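Local coordinates for protein HNH endonuclease (Geobacillus virus E2, PDB 5H0M) that probably nicks DNA as an endonuclease of a thermophilic bacteriophage, using a small His-Me finger (HNH) domain that carries a four-cysteine zinc site, at residues Q51-Y56 with L97-W101; E60-T64 with R104-L110; N73-Q77 with I85-V89; V89-T95 with N109-Q115. One frame throughout, in Å; residues are numbered along the deposited sequence.

How the contacts relate
Contact 4 is the hub: it pairs the two strands of the HNH domain and holds His93, probably the motif's first histidine, and the other three are arranged around it. Contact 3 lies about 10 Å away, centre to centre; it shares Val89 with contact 4, and both reach the zinc ion, through Cys76 and Cys114. Contact 2 is also about 10 Å from contact 4 and shares Asn109 and Leu110 with it; Arg104 O and His93 NE2 are hydrogen-bonded at 2.8 Å. Contact 1 packs beside contact 2, their centres about 11 Å apart, where Phe55 and Tyr56 meet Trp61. Contacts 1 and 3 lie on opposite sides of the chain's centre, about 24 Å between centres.

Contact 1 (Q51-Y56 with L97-W101); sequences QARAFY and LLVDW
Trp101 and Gln51 stack flat on each other where the long loop between the two strands of the His-Me finger meets the end of helix 41-55. The glutamine chain runs extended from the helix, with CG anti to the backbone N (chi1 -177°), and this carries its amide out over one face of the indole. Amide and ring planes are only 3° apart; OE1 lies 3.4 Å above the ring plane, over its centre. Nearer the helix, Gln51 CG makes a CH-pi contact 3.6 Å from the centroid of the six-membered ring of Trp101. The same indole presents its edge to the helix as well: CH2 lies 3.9 Å from Phe55 CB. Beyond the indole, Arg104 forms a cation-pi pair with Trp101 and also bonds to its carbonyl.

Leu97 is the other large contributor from the loop. Its two methyls divide the work: CD1 sits over one face of the Phe55 ring, offset toward the rim, while CD2 fits between Ala52 and Phe55, 3.8 Å from Ala52 CB and 3.7 Å from Phe55 CD2. Leu98 adds a methyl from the more exposed side, its CD2 3.7 Å from Ala52 CB. No hydrogen bond crosses the contact; even the tyrosine hydroxyl meets carbon here, with Tyr56 OH 3.4 Å from Leu97 CD2.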
# COMPACT_ATOMS: atom_id res chain seq x y z
N GLN A 51 4.94 -4.41 -14.07
CA GLN A 51 3.76 -3.55 -14.00
C GLN A 51 3.69 -2.87 -12.62
O GLN A 51 3.41 -1.67 -12.53
CB GLN A 51 2.52 -4.38 -14.27
CG GLN A 51 1.20 -3.65 -14.30
CD GLN A 51 0.03 -4.61 -14.53
OE1 GLN A 51 -0.17 -5.55 -13.76
NE2 GLN A 51 -0.72 -4.38 -15.60
N ALA A 52 3.96 -3.63 -11.57
CA ALA A 52 3.93 -3.08 -10.22
C ALA A 52 5.04 -2.06 -10.02
O ALA A 52 4.82 -0.98 -9.45
CB ALA A 52 4.00 -4.20 -9.19
N ARG A 53 6.25 -2.35 -10.51
CA ARG A 53 7.34 -1.39 -10.43
C ARG A 53 6.97 -0.08 -11.09
O ARG A 53 7.17 1.00 -10.51
CB ARG A 53 8.60 -1.93 -11.11
CG ARG A 53 9.30 -3.06 -10.39
CD ARG A 53 10.42 -3.52 -11.30
NE ARG A 53 11.13 -4.69 -10.82
CZ ARG A 53 12.31 -4.65 -10.21
NH1 ARG A 53 12.90 -3.49 -9.94
NH2 ARG A 53 12.89 -5.78 -9.85
N ALA A 54 6.40 -0.16 -12.29
CA ALA A 54 6.02 1.02 -13.06
C ALA A 54 4.93 1.81 -12.37
O ALA A 54 4.89 3.04 -12.44
CB ALA A 54 5.58 0.63 -14.46
N PHE A 55 4.04 1.11 -11.67
CA PHE A 55 2.93 1.76 -10.99
C PHE A 55 3.38 2.85 -10.02
O PHE A 55 2.81 3.94 -9.95
CB PHE A 55 2.06 0.73 -10.27
CG PHE A 55 0.95 1.33 -9.47
CD1 PHE A 55 -0.18 1.80 -10.11
CD2 PHE A 55 1.05 1.45 -8.10
CE1 PHE A 55 -1.22 2.36 -9.39
CE2 PHE A 55 0.02 2.02 -7.37
CZ PHE A 55 -1.11 2.47 -8.01
N TYR A 56 4.42 2.56 -9.27
CA TYR A 56 4.87 3.51 -8.24
C TYR A 56 5.47 4.77 -8.83
O TYR A 56 5.58 5.78 -8.13
CB TYR A 56 5.85 2.84 -7.29
CG TYR A 56 5.21 1.73 -6.47
CD1 TYR A 56 4.27 2.01 -5.48
CD2 TYR A 56 5.55 0.42 -6.67
CE1 TYR A 56 3.69 1.00 -4.72
CE2 TYR A 56 4.98 -0.60 -5.92
CZ TYR A 56 4.07 -0.31 -4.95
OH TYR A 56 3.53 -1.36 -4.21
N LEU A 97 -0.59 -4.69 -3.67
CA LEU A 97 -0.62 -4.43 -5.09
C LEU A 97 -0.42 -5.68 -5.94
O LEU A 97 -1.12 -5.87 -6.94
CB LEU A 97 0.46 -3.39 -5.43
CG LEU A 97 0.53 -2.93 -6.87
CD1 LEU A 97 -0.73 -2.18 -7.27
CD2 LEU A 97 1.76 -2.05 -7.06
N LEU A 98 0.52 -6.52 -5.53
CA LEU A 98 0.85 -7.73 -6.28
C LEU A 98 -0.17 -8.84 -6.07
O LEU A 98 -0.14 -9.85 -6.78
CB LEU A 98 2.26 -8.19 -5.92
CG LEU A 98 3.40 -7.35 -6.52
CD1 LEU A 98 4.72 -7.62 -5.80
CD2 LEU A 98 3.51 -7.64 -8.00
N VAL A 99 -1.05 -8.67 -5.09
CA VAL A 99 -2.12 -9.63 -4.83
C VAL A 99 -3.38 -9.30 -5.63
O VAL A 99 -4.06 -10.20 -6.14
CB VAL A 99 -2.42 -9.71 -3.32
CG1 VAL A 99 -3.70 -10.49 -3.02
CG2 VAL A 99 -1.25 -10.32 -2.59
N ASP A 100 -3.73 -8.02 -5.75
CA ASP A 100 -4.89 -7.61 -6.53
C ASP A 100 -4.65 -6.27 -7.24
O ASP A 100 -4.83 -5.19 -6.68
CB ASP A 100 -6.15 -7.52 -5.66
CG ASP A 100 -7.42 -7.41 -6.49
OD1 ASP A 100 -7.34 -7.02 -7.69
OD2 ASP A 100 -8.52 -7.70 -5.94
N TRP A 101 -4.27 -6.38 -8.51
CA TRP A 101 -3.97 -5.21 -9.32
C TRP A 101 -5.17 -4.27 -9.47
O TRP A 101 -5.01 -3.05 -9.55
CB TRP A 101 -3.50 -5.69 -10.71
CG TRP A 101 -3.23 -4.61 -11.73
CD1 TRP A 101 -3.95 -4.35 -12.86
CD2 TRP A 101 -2.17 -3.65 -11.71
NE1 TRP A 101 -3.41 -3.29 -13.54
CE2 TRP A 101 -2.32 -2.84 -12.85
CE3 TRP A 101 -1.12 -3.39 -10.82
CZ2 TRP A 101 -1.45 -1.79 -13.14
CZ3 TRP A 101 -0.26 -2.35 -11.12
CH2 TRP A 101 -0.44 -1.56 -12.26

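Contact 2 (E60-T64 with R104-L110); sequences EWERT and RLDMDNL
Arg104 comes nearest helix 59-71 with its carbonyl, the O atom 4.4 Å from Trp61 CZ3, obliquely to the ring; that oxygen also accepts a hydrogen bond from His93 NE2, while the guanidinium turns to Trp101. Leu105 follows and buries more surface than any other residue of 104-110. Its CD1 lies against the helix at Glu60 CB, 3.8 Å away, and its CD2 comes 3.5 Å from Thr64 OG1. That hydroxyl donates to Glu60 O at 2.9 Å, one turn back, and Thr64 N bonds to the same oxygen from the opposite face of its carbonyl plane, so the threonine side chain is held against its own helix. A water donates to Leu105 O and, weakly, to Thr64 OG1, bridging loop and helix. The loop here is the end of the long connection between the two strands of the His-Me finger, and helix 59-71 covers one face of that hairpin. Met107 only brushes Thr64 and lies further on against Val68 and Lys71. Leu110, already in the second strand, sends its two methyls to different partners: CD1 lies 3.7 Å from Thr64 CG2, and CD2 meets the Trp61 ring at its edge, in plane, 3.8 Å from CZ3.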
# COMPACT_ATOMS: atom_id res chain seq x y z
N GLU A 60 -0.81 8.61 -11.65
CA GLU A 60 -2.02 8.25 -10.92
C GLU A 60 -1.67 7.89 -9.47
O GLU A 60 -2.33 8.34 -8.54
CB GLU A 60 -2.76 7.10 -11.60
CG GLU A 60 -3.33 7.45 -12.97
CD GLU A 60 -2.37 7.22 -14.14
OE1 GLU A 60 -1.21 6.82 -13.95
OE2 GLU A 60 -2.81 7.45 -15.29
N TRP A 61 -0.60 7.11 -9.29
CA TRP A 61 -0.16 6.80 -7.93
C TRP A 61 0.29 8.06 -7.21
O TRP A 61 -0.04 8.26 -6.05
CB TRP A 61 0.95 5.75 -7.92
CG TRP A 61 1.52 5.52 -6.54
CD1 TRP A 61 2.79 5.76 -6.16
CD2 TRP A 61 0.83 5.06 -5.37
NE1 TRP A 61 2.96 5.48 -4.82
CE2 TRP A 61 1.77 5.02 -4.33
CE3 TRP A 61 -0.48 4.66 -5.11
CZ2 TRP A 61 1.44 4.62 -3.05
CZ3 TRP A 61 -0.80 4.25 -3.84
CH2 TRP A 61 0.16 4.23 -2.83
N GLU A 62 1.08 8.90 -7.89
CA GLU A 62 1.62 10.07 -7.20
C GLU A 62 0.48 10.93 -6.62
O GLU A 62 0.53 11.38 -5.47
CB GLU A 62 2.49 10.90 -8.15
CG GLU A 62 3.27 12.01 -7.45
CD GLU A 62 4.32 12.70 -8.31
OE1 GLU A 62 4.69 12.21 -9.41
OE2 GLU A 62 4.78 13.77 -7.88
N ARG A 63 -0.56 11.12 -7.43
CA ARG A 63 -1.71 11.91 -7.04
C ARG A 63 -2.54 11.22 -5.95
O ARG A 63 -2.97 11.85 -5.00
CB ARG A 63 -2.55 12.14 -8.28
CG ARG A 63 -3.80 12.98 -8.15
CD ARG A 63 -4.73 12.59 -9.29
NE ARG A 63 -4.01 12.41 -10.57
CZ ARG A 63 -4.37 11.55 -11.53
NH1 ARG A 63 -5.43 10.77 -11.37
NH2 ARG A 63 -3.66 11.46 -12.66
N THR A 64 -2.76 9.92 -6.09
CA THR A 64 -3.61 9.20 -5.17
C THR A 64 -2.95 9.08 -3.80
O THR A 64 -3.60 9.23 -2.78
CB THR A 64 -3.97 7.83 -5.73
OG1 THR A 64 -4.71 8.00 -6.95
CG2 THR A 64 -4.81 7.03 -4.73
N ARG A 104 -5.51 -1.22 -7.03
CA ARG A 104 -4.29 -0.42 -6.91
C ARG A 104 -4.49 1.06 -6.59
O ARG A 104 -3.62 1.68 -5.98
CB ARG A 104 -3.46 -0.55 -8.18
CG ARG A 104 -4.13 0.01 -9.42
CD ARG A 104 -3.36 -0.41 -10.66
NE ARG A 104 -3.94 0.14 -11.88
CZ ARG A 104 -5.00 -0.36 -12.50
NH1 ARG A 104 -5.61 -1.45 -12.04
NH2 ARG A 104 -5.45 0.21 -13.62
N LEU A 105 -5.62 1.64 -7.00
CA LEU A 105 -5.88 3.07 -6.80
C LEU A 105 -7.14 3.32 -5.96
O LEU A 105 -7.61 4.44 -5.85
CB LEU A 105 -6.00 3.77 -8.16
CG LEU A 105 -4.68 3.89 -8.93
CD1 LEU A 105 -4.93 4.19 -10.39
CD2 LEU A 105 -3.79 4.95 -8.33
N ASP A 106 -7.66 2.27 -5.31
CA ASP A 106 -8.87 2.41 -4.52
C ASP A 106 -8.56 3.01 -3.16
O ASP A 106 -7.77 2.44 -2.40
CB ASP A 106 -9.51 1.05 -4.29
CG ASP A 106 -10.14 0.47 -5.52
OD1 ASP A 106 -10.24 1.14 -6.57
OD2 ASP A 106 -10.56 -0.70 -5.41
N MET A 107 -9.18 4.14 -2.82
CA MET A 107 -8.83 4.80 -1.57
C MET A 107 -9.17 3.94 -0.35
O MET A 107 -8.44 3.97 0.63
CB MET A 107 -9.43 6.20 -1.50
CG MET A 107 -8.63 7.14 -2.41
SD MET A 107 -9.22 8.81 -2.33
CE MET A 107 -8.66 9.24 -0.69
N ASP A 108 -10.23 3.15 -0.44
CA ASP A 108 -10.57 2.23 0.65
C ASP A 108 -9.64 1.03 0.74
O ASP A 108 -9.79 0.22 1.64
CB ASP A 108 -12.04 1.80 0.59
CG ASP A 108 -12.38 0.96 -0.61
OD1 ASP A 108 -11.57 0.78 -1.54
OD2 ASP A 108 -13.54 0.46 -0.65
N ASN A 109 -8.68 0.93 -0.18
CA ASN A 109 -7.63 -0.08 -0.13
C ASN A 109 -6.29 0.55 0.22
O ASN A 109 -5.26 -0.09 0.03
CB ASN A 109 -7.51 -0.81 -1.47
CG ASN A 109 -6.61 -2.02 -1.40
OD1 ASN A 109 -6.70 -2.80 -0.45
ND2 ASN A 109 -5.76 -2.21 -2.39
N LEU A 110 -6.29 1.79 0.72
CA LEU A 110 -5.03 2.49 0.99
C LEU A 110 -5.04 3.13 2.37
O LEU A 110 -6.04 3.75 2.76
CB LEU A 110 -4.80 3.57 -0.09
CG LEU A 110 -4.48 3.02 -1.47
CD1 LEU A 110 -4.65 4.10 -2.51
CD2 LEU A 110 -3.11 2.39 -1.53
O HOH W 1 -7.88 7.11 -6.73

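Contact 3 (N73-Q77 with I85-V89); sequences NYLCQ and ITRAV. With ZN (zinc ion), chain B.
Cys76 and Thr86 are tied at the tight end of this contact, where the approach to the first zinc-binding CxxC pair runs alongside the chain leading to strand 90-93. Cys76 N donates to Thr86 O at 2.8 Å, an almost straight bond (178° at the hydrogen) that arrives nearly along the C=O axis. Two residues on, Ala88 N reaches Tyr74 O at 2.9 Å, this time from above the carbonyl plane. Between the two bonds Leu75 and Arg87 form a single beta bridge. The methyl of Ala88 is buried beneath it, touching Tyr74 O and lying against Leu69 and Ser112.

The outer side is looser. Arg87 lies alongside Tyr74, pointing the same way: a bend at chi2 (98°) brings the guanidinium back so that Tyr74 CB sits over its centre, with NH2 3.5 Å from Tyr74 CD2. At the other end Leu75 CD2 only grazes Ile85 CG2 at 4.0 Å, and a water accepts from Thr86 N and lies within bonding distance of Cys76 O, to which it probably donates.

Cys76 SG binds the zinc ion at 2.3 Å together with Cys79, Cys114 and Cys117. Because Cys76 is also the N-cap of helix 77-81 and its sulfur accepts from a backbone N there, the metal and the helix start probably act together to stabilise a thiolate.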
# COMPACT_ATOMS: atom_id res chain seq x y z
N ASN A 73 -4.94 13.21 7.13
CA ASN A 73 -4.25 14.28 7.85
C ASN A 73 -2.83 13.90 8.25
O ASN A 73 -2.33 14.29 9.29
CB ASN A 73 -5.06 14.68 9.10
CG ASN A 73 -6.40 15.29 8.75
OD1 ASN A 73 -6.49 16.14 7.86
ND2 ASN A 73 -7.45 14.87 9.46
N TYR A 74 -2.18 13.13 7.38
CA TYR A 74 -0.79 12.71 7.56
C TYR A 74 -0.57 11.92 8.85
O TYR A 74 0.54 11.86 9.35
CB TYR A 74 0.17 13.91 7.42
CG TYR A 74 0.40 14.29 5.98
CD1 TYR A 74 -0.54 15.02 5.29
CD2 TYR A 74 1.54 13.88 5.30
CE1 TYR A 74 -0.37 15.37 3.96
CE2 TYR A 74 1.74 14.23 3.97
CZ TYR A 74 0.78 14.97 3.30
OH TYR A 74 0.98 15.29 1.97
N LEU A 75 -1.63 11.32 9.37
CA LEU A 75 -1.53 10.47 10.56
C LEU A 75 -1.59 8.99 10.24
O LEU A 75 -2.39 8.56 9.41
CB LEU A 75 -2.65 10.78 11.55
CG LEU A 75 -2.63 12.19 12.13
CD1 LEU A 75 -3.80 12.34 13.07
CD2 LEU A 75 -1.32 12.46 12.86
N CYS A 76 -0.79 8.21 10.94
CA CYS A 76 -0.84 6.76 10.83
C CYS A 76 -2.21 6.26 11.27
O CYS A 76 -2.62 6.50 12.40
CB CYS A 76 0.23 6.10 11.67
SG CYS A 76 0.13 4.30 11.67
N GLN A 77 -2.91 5.57 10.39
CA GLN A 77 -4.28 5.12 10.67
C GLN A 77 -4.34 3.93 11.61
O GLN A 77 -5.33 3.76 12.31
CB GLN A 77 -5.02 4.83 9.35
CG GLN A 77 -5.15 6.07 8.48
CD GLN A 77 -5.91 7.19 9.16
OE1 GLN A 77 -5.36 8.24 9.51
NE2 GLN A 77 -7.19 6.96 9.39
N ILE A 85 -1.03 8.95 18.33
CA ILE A 85 -0.77 9.96 17.32
C ILE A 85 0.65 9.82 16.79
O ILE A 85 1.62 10.07 17.52
CB ILE A 85 -0.99 11.39 17.85
CG1 ILE A 85 -2.43 11.57 18.32
CG2 ILE A 85 -0.61 12.41 16.81
CD1 ILE A 85 -3.50 11.37 17.26
N THR A 86 0.77 9.42 15.52
CA THR A 86 2.05 9.21 14.88
C THR A 86 2.00 9.71 13.45
O THR A 86 1.06 9.38 12.72
CB THR A 86 2.44 7.72 14.86
OG1 THR A 86 2.27 7.16 16.17
CG2 THR A 86 3.88 7.57 14.42
N ARG A 87 3.00 10.47 13.05
CA ARG A 87 3.10 10.93 11.67
C ARG A 87 3.24 9.74 10.72
O ARG A 87 4.07 8.86 10.94
CB ARG A 87 4.31 11.83 11.52
CG ARG A 87 4.52 12.36 10.11
CD ARG A 87 3.95 13.74 9.98
NE ARG A 87 4.17 14.30 8.65
CZ ARG A 87 3.61 15.42 8.23
NH1 ARG A 87 2.80 16.11 9.03
NH2 ARG A 87 3.85 15.86 7.00
N ALA A 88 2.45 9.73 9.65
CA ALA A 88 2.60 8.73 8.60
C ALA A 88 3.80 9.04 7.71
O ALA A 88 4.07 10.20 7.43
CB ALA A 88 1.36 8.66 7.75
N VAL A 89 4.46 7.99 7.25
CA VAL A 89 5.61 8.10 6.35
C VAL A 89 5.44 7.36 5.03
O VAL A 89 6.26 7.51 4.13
CB VAL A 89 6.91 7.61 7.02
CG1 VAL A 89 7.24 8.49 8.22
CG2 VAL A 89 6.85 6.14 7.40
ZN ZN B . 1.54 3.59 13.35
O HOH W 2 -1.83 8.45 14.44

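Contact 4 (V89-T95 with N109-Q115); sequences VIVDHIT and NLQSLCQ. With ZN (zinc ion), chain B.
The beta hairpin of the ββα-metal (His-Me finger) core is made here, with Ile90 to His93 antiparallel to Leu110 to Leu113. Ile90 with Leu113 and Asp92 with Gln111 are the hydrogen-bonded pairs; Leu113 N donates to Ile90 O at 2.8 Å and Asp92 N to Gln111 O at 2.9 Å. At the zinc end Val89 N and Ile90 N both donate to Leu113 O, a classic beta bulge, and directly beyond it Cys114 binds the zinc ion and caps the start of helix 115-129.

Val91, His93, Leu110 and Ser112 share the face turned to helix 59-71. Leu110 CD2 sits over the centre of the His93 imidazole, 10° off the ring normal and 3.5 Å from its centroid, while Asn109 ND2 approaches the ring edge in plane, 3.8 Å from His93 CD2. The residues His93, Asn109 and His118 probably correspond to the H-N-H that names the family. Asn109 closes the far end of the hairpin with both ends of its amide: OD1 accepts from Thr95 N at 2.8 Å on a lone pair, and ND2 donates to Thr95 O at 3.2 Å, with a further bond to Lys103 O.

The other face carries Ile90, Asp92, Gln111 and Leu113. There Leu113 CD1 lies 3.8 Å from Asp92 CB, and the Asp92 carboxylate forms a salt bridge with Lys121 of helix 115-129. Gln111 CG and OE1 run past the Ile94 side chain; OE1 accepts from His78 and from a water that also donates to Asp92 O.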
# COMPACT_ATOMS: atom_id res chain seq x y z
N VAL A 89 4.46 7.99 7.25
CA VAL A 89 5.61 8.10 6.35
C VAL A 89 5.44 7.36 5.03
O VAL A 89 6.26 7.51 4.13
CB VAL A 89 6.91 7.61 7.02
CG1 VAL A 89 7.24 8.49 8.22
CG2 VAL A 89 6.85 6.14 7.40
N ILE A 90 4.37 6.58 4.91
CA ILE A 90 4.16 5.76 3.72
C ILE A 90 2.67 5.52 3.55
O ILE A 90 1.94 5.54 4.53
CB ILE A 90 4.96 4.44 3.83
CG1 ILE A 90 5.08 3.74 2.48
CG2 ILE A 90 4.39 3.55 4.90
CD1 ILE A 90 6.17 2.69 2.46
N VAL A 91 2.23 5.34 2.31
CA VAL A 91 0.87 4.90 2.02
C VAL A 91 0.97 3.47 1.52
O VAL A 91 1.69 3.21 0.54
CB VAL A 91 0.18 5.78 0.97
CG1 VAL A 91 -1.19 5.26 0.61
CG2 VAL A 91 0.05 7.20 1.50
N ASP A 92 0.24 2.56 2.18
CA ASP A 92 0.29 1.12 1.85
C ASP A 92 -1.06 0.61 1.37
O ASP A 92 -2.12 1.03 1.85
CB ASP A 92 0.74 0.31 3.07
CG ASP A 92 1.20 -1.12 2.72
OD1 ASP A 92 1.62 -1.38 1.56
OD2 ASP A 92 1.16 -1.98 3.62
N HIS A 93 -0.99 -0.33 0.43
CA HIS A 93 -2.15 -1.09 -0.02
C HIS A 93 -2.56 -2.10 1.02
O HIS A 93 -1.72 -2.87 1.51
CB HIS A 93 -1.82 -1.81 -1.32
CG HIS A 93 -1.65 -0.89 -2.49
ND1 HIS A 93 -0.49 -0.21 -2.73
CD2 HIS A 93 -2.52 -0.51 -3.46
CE1 HIS A 93 -0.63 0.54 -3.81
NE2 HIS A 93 -1.86 0.39 -4.26
N ILE A 94 -3.85 -2.13 1.35
CA ILE A 94 -4.34 -3.09 2.36
C ILE A 94 -4.25 -4.50 1.79
O ILE A 94 -3.54 -5.36 2.32
CB ILE A 94 -5.75 -2.76 2.83
CG1 ILE A 94 -5.81 -1.38 3.49
CG2 ILE A 94 -6.25 -3.87 3.75
CD1 ILE A 94 -7.20 -0.95 3.90
N THR A 95 -4.96 -4.74 0.68
CA THR A 95 -4.69 -5.89 -0.17
C THR A 95 -3.49 -5.50 -1.04
O THR A 95 -3.57 -4.53 -1.79
CB THR A 95 -5.88 -6.22 -1.06
OG1 THR A 95 -7.03 -6.47 -0.24
CG2 THR A 95 -5.60 -7.43 -1.93
N ASN A 109 -8.68 0.93 -0.18
CA ASN A 109 -7.63 -0.08 -0.13
C ASN A 109 -6.29 0.55 0.22
O ASN A 109 -5.26 -0.09 0.03
CB ASN A 109 -7.51 -0.81 -1.47
CG ASN A 109 -6.61 -2.02 -1.40
OD1 ASN A 109 -6.70 -2.80 -0.45
ND2 ASN A 109 -5.76 -2.21 -2.39
N LEU A 110 -6.29 1.79 0.72
CA LEU A 110 -5.03 2.49 0.99
C LEU A 110 -5.04 3.13 2.37
O LEU A 110 -6.04 3.75 2.76
CB LEU A 110 -4.80 3.57 -0.09
CG LEU A 110 -4.48 3.02 -1.47
CD1 LEU A 110 -4.65 4.10 -2.51
CD2 LEU A 110 -3.11 2.39 -1.53
N GLN A 111 -3.94 2.99 3.11
CA GLN A 111 -3.83 3.61 4.42
C GLN A 111 -2.48 4.28 4.60
O GLN A 111 -1.45 3.74 4.22
CB GLN A 111 -4.03 2.61 5.55
CG GLN A 111 -5.33 1.86 5.51
CD GLN A 111 -5.48 0.95 6.71
OE1 GLN A 111 -4.86 -0.13 6.76
NE2 GLN A 111 -6.27 1.37 7.68
N SER A 112 -2.50 5.44 5.24
CA SER A 112 -1.27 6.10 5.66
C SER A 112 -0.77 5.43 6.93
O SER A 112 -1.55 5.22 7.86
CB SER A 112 -1.55 7.57 5.96
OG SER A 112 -2.18 8.21 4.85
N LEU A 113 0.53 5.08 6.95
CA LEU A 113 1.14 4.31 8.05
C LEU A 113 2.47 4.89 8.46
O LEU A 113 3.19 5.47 7.65
CB LEU A 113 1.38 2.85 7.64
CG LEU A 113 0.15 2.01 7.24
CD1 LEU A 113 0.60 0.63 6.83
CD2 LEU A 113 -0.86 1.95 8.37
N CYS A 114 2.79 4.73 9.75
CA CYS A 114 4.13 4.97 10.25
C CYS A 114 5.00 3.76 9.91
O CYS A 114 4.51 2.73 9.45
CB CYS A 114 4.12 5.24 11.76
SG CYS A 114 3.81 3.80 12.79
N GLN A 115 6.30 3.88 10.10
CA GLN A 115 7.20 2.78 9.76
C GLN A 115 6.92 1.53 10.60
O GLN A 115 6.94 0.42 10.08
CB GLN A 115 8.65 3.20 9.94
CG GLN A 115 9.61 2.04 9.84
CD GLN A 115 11.04 2.47 9.94
OE1 GLN A 115 11.36 3.64 9.71
NE2 GLN A 115 11.92 1.53 10.26
ZN ZN B . 1.54 3.59 13.35
O HOH W 3 -2.61 -0.47 4.75